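Local coordinates for hypothetical protein Rv1636 (Mycobacterium tuberculosis, PDB 1TQ8) that is of unknown function but belongs to the universal stress protein A family, many of whose members bind nucleotides, at residues 49-54 and 77-82. Numbering follows the deposited sequence.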
loop_
_atom_site.group_PDB
_atom_site.type_symbol
_atom_site.label_atom_id
_atom_site.label_comp_id
_atom_site.label_asym_id
_atom_site.label_seq_id
_atom_site.Cartn_x
_atom_site.Cartn_y
_atom_site.Cartn_z
ATOM N N ILE A 49 0.802 11.723 21.958
ATOM C CA ILE A 49 0.551 12.461 20.727
ATOM C C ILE A 49 1.857 12.792 20.042
ATOM O O ILE A 49 2.713 13.466 20.618
ATOM C CB ILE A 49 -0.163 13.782 20.973
ATOM C CG1 ILE A 49 -1.469 13.546 21.729
ATOM C CG2 ILE A 49 -0.449 14.460 19.628
ATOM C CD1 ILE A 49 -2.288 14.821 21.914
ATOM N N ALA A 50 2.001 12.339 18.802
ATOM C CA ALA A 50 3.230 12.568 18.053
ATOM C C ALA A 50 3.050 13.427 16.816
ATOM O O ALA A 50 1.975 13.453 16.210
ATOM C CB ALA A 50 3.855 11.219 17.646
ATOM N N SER A 51 4.121 14.122 16.447
ATOM C CA SER A 51 4.132 14.962 15.259
ATOM C C SER A 51 5.533 14.957 14.669
ATOM O O SER A 51 6.525 15.098 15.388
ATOM C CB SER A 51 3.728 16.390 15.597
ATOM O OG SER A 51 3.580 17.155 14.417
ATOM N N ALA A 52 5.614 14.789 13.357
ATOM C CA ALA A 52 6.904 14.750 12.688
ATOM C C ALA A 52 7.489 16.139 12.575
ATOM O O ALA A 52 6.802 17.092 12.205
ATOM C CB ALA A 52 6.754 14.137 11.306
ATOM N N TYR A 53 8.758 16.260 12.926
ATOM C CA TYR A 53 9.440 17.537 12.810
ATOM C C TYR A 53 10.021 17.549 11.404
ATOM O O TYR A 53 10.731 16.627 11.016
ATOM C CB TYR A 53 10.559 17.635 13.836
ATOM C CG TYR A 53 11.399 18.874 13.705
ATOM C CD1 TYR A 53 10.822 20.136 13.764
ATOM C CD2 TYR A 53 12.781 18.786 13.555
ATOM C CE1 TYR A 53 11.602 21.282 13.684
ATOM C CE2 TYR A 53 13.571 19.926 13.476
ATOM C CZ TYR A 53 12.976 21.172 13.544
ATOM O OH TYR A 53 13.751 22.309 13.499
ATOM N N LEU A 54 9.717 18.585 10.639
ATOM C CA LEU A 54 10.216 18.668 9.275
ATOM C C LEU A 54 11.445 19.582 9.154
ATOM O O LEU A 54 12.543 19.112 8.826
ATOM C CB LEU A 54 9.091 19.142 8.352
ATOM C CG LEU A 54 7.801 18.328 8.497
ATOM C CD1 LEU A 54 6.643 19.074 7.850
ATOM C CD2 LEU A 54 7.977 16.951 7.879
ATOM N N ALA A 77 10.178 26.069 18.480
ATOM C CA ALA A 77 9.695 25.462 17.244
ATOM C C ALA A 77 8.167 25.360 17.211
ATOM O O ALA A 77 7.542 24.991 18.202
ATOM C CB ALA A 77 10.319 24.087 17.062
ATOM N N PRO A 78 7.552 25.705 16.064
ATOM C CA PRO A 78 6.102 25.680 15.811
ATOM C C PRO A 78 5.466 24.321 16.079
ATOM O O PRO A 78 4.257 24.220 16.310
ATOM C CB PRO A 78 5.998 26.055 14.337
ATOM C CG PRO A 78 7.155 26.985 14.155
ATOM C CD PRO A 78 8.267 26.283 14.911
ATOM N N ILE A 79 6.274 23.268 16.034
ATOM C CA ILE A 79 5.734 21.941 16.278
ATOM C C ILE A 79 5.194 21.827 17.715
ATOM O O ILE A 79 4.218 21.119 17.959
ATOM C CB ILE A 79 6.797 20.844 15.985
ATOM C CG1 ILE A 79 6.186 19.458 16.185
ATOM C CG2 ILE A 79 8.033 21.046 16.847
ATOM C CD1 ILE A 79 7.162 18.324 15.864
ATOM N N TYR A 80 5.797 22.554 18.654
ATOM C CA TYR A 80 5.330 22.505 20.035
ATOM C C TYR A 80 3.940 23.120 20.243
ATOM O O TYR A 80 3.189 22.685 21.124
ATOM C CB TYR A 80 6.359 23.147 20.964
ATOM C CG TYR A 80 7.600 22.296 21.095
ATOM C CD1 TYR A 80 8.791 22.666 20.473
ATOM C CD2 TYR A 80 7.564 21.073 21.777
ATOM C CE1 TYR A 80 9.902 21.854 20.520
ATOM C CE2 TYR A 80 8.690 20.248 21.827
ATOM C CZ TYR A 80 9.852 20.648 21.195
ATOM O OH TYR A 80 10.972 19.839 21.232
ATOM N N GLU A 81 3.583 24.109 19.428
ATOM C CA GLU A 81 2.264 24.729 19.535
ATOM C C GLU A 81 1.229 23.717 19.060
ATOM O O GLU A 81 0.172 23.547 19.672
ATOM C CB GLU A 81 2.197 25.991 18.679
ATOM C CG GLU A 81 0.822 26.626 18.662
ATOM C CD GLU A 81 0.807 27.985 17.987
ATOM O OE1 GLU A 81 -0.269 28.621 17.971
ATOM O OE2 GLU A 81 1.863 28.421 17.474
ATOM N N ILE A 82 1.548 23.046 17.957
ATOM C CA ILE A 82 0.687 22.018 17.399
ATOM C C ILE A 82 0.534 20.906 18.434
ATOM O O ILE A 82 -0.560 20.407 18.659
ATOM C CB ILE A 82 1.305 21.422 16.111
ATOM C CG1 ILE A 82 1.231 22.450 14.981
ATOM C CG2 ILE A 82 0.596 20.122 15.728
ATOM C CD1 ILE A 82 1.989 22.042 13.739
#
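I79, in the first turn of helix 79-91, packs against S51 and Y53 where strand 46-52 runs out, at the start of a beta-alpha-beta crossover that continues into the neighbouring parallel strand 97-103. The placement fits the Rossmann-like alpha/beta fold of universal stress proteins: the helix lies over the sheet, with I49 touching A86 and A90, and S51 touching L83. The two backbones come nearest at the CA atoms of Y53 and I79, 6.7 Å apart. From CB, which points toward the strand, the I79 side chain divides. CG2 takes the branch between backbone N and carbonyl carbon; it approaches the Y53 ring obliquely and also lies over one face of the Y80 ring, offset toward its rim. CG1 leaves anti to the backbone N (chi1 -177°) and reaches S51, lying 3.9 Å from its OG and 4.0 Å from its CB. With chi2 also extended at 178°, CD1 reaches the chain where the strand gives way to loop, 3.9 Å from A52 O and 4.0 Å from Y53 CB. The evidence thus indicates van der Waals packing, with 208 Å² buried in total. S51 OG hydrogen-bonds to T24 O, and I82 CG2 meets this hydroxyl only at van der Waals distance, 4.4 Å from S51 OG. The closest approach is at the far end of I79, where CD1 sits 3.3 Å from the carbonyl oxygen O of S51.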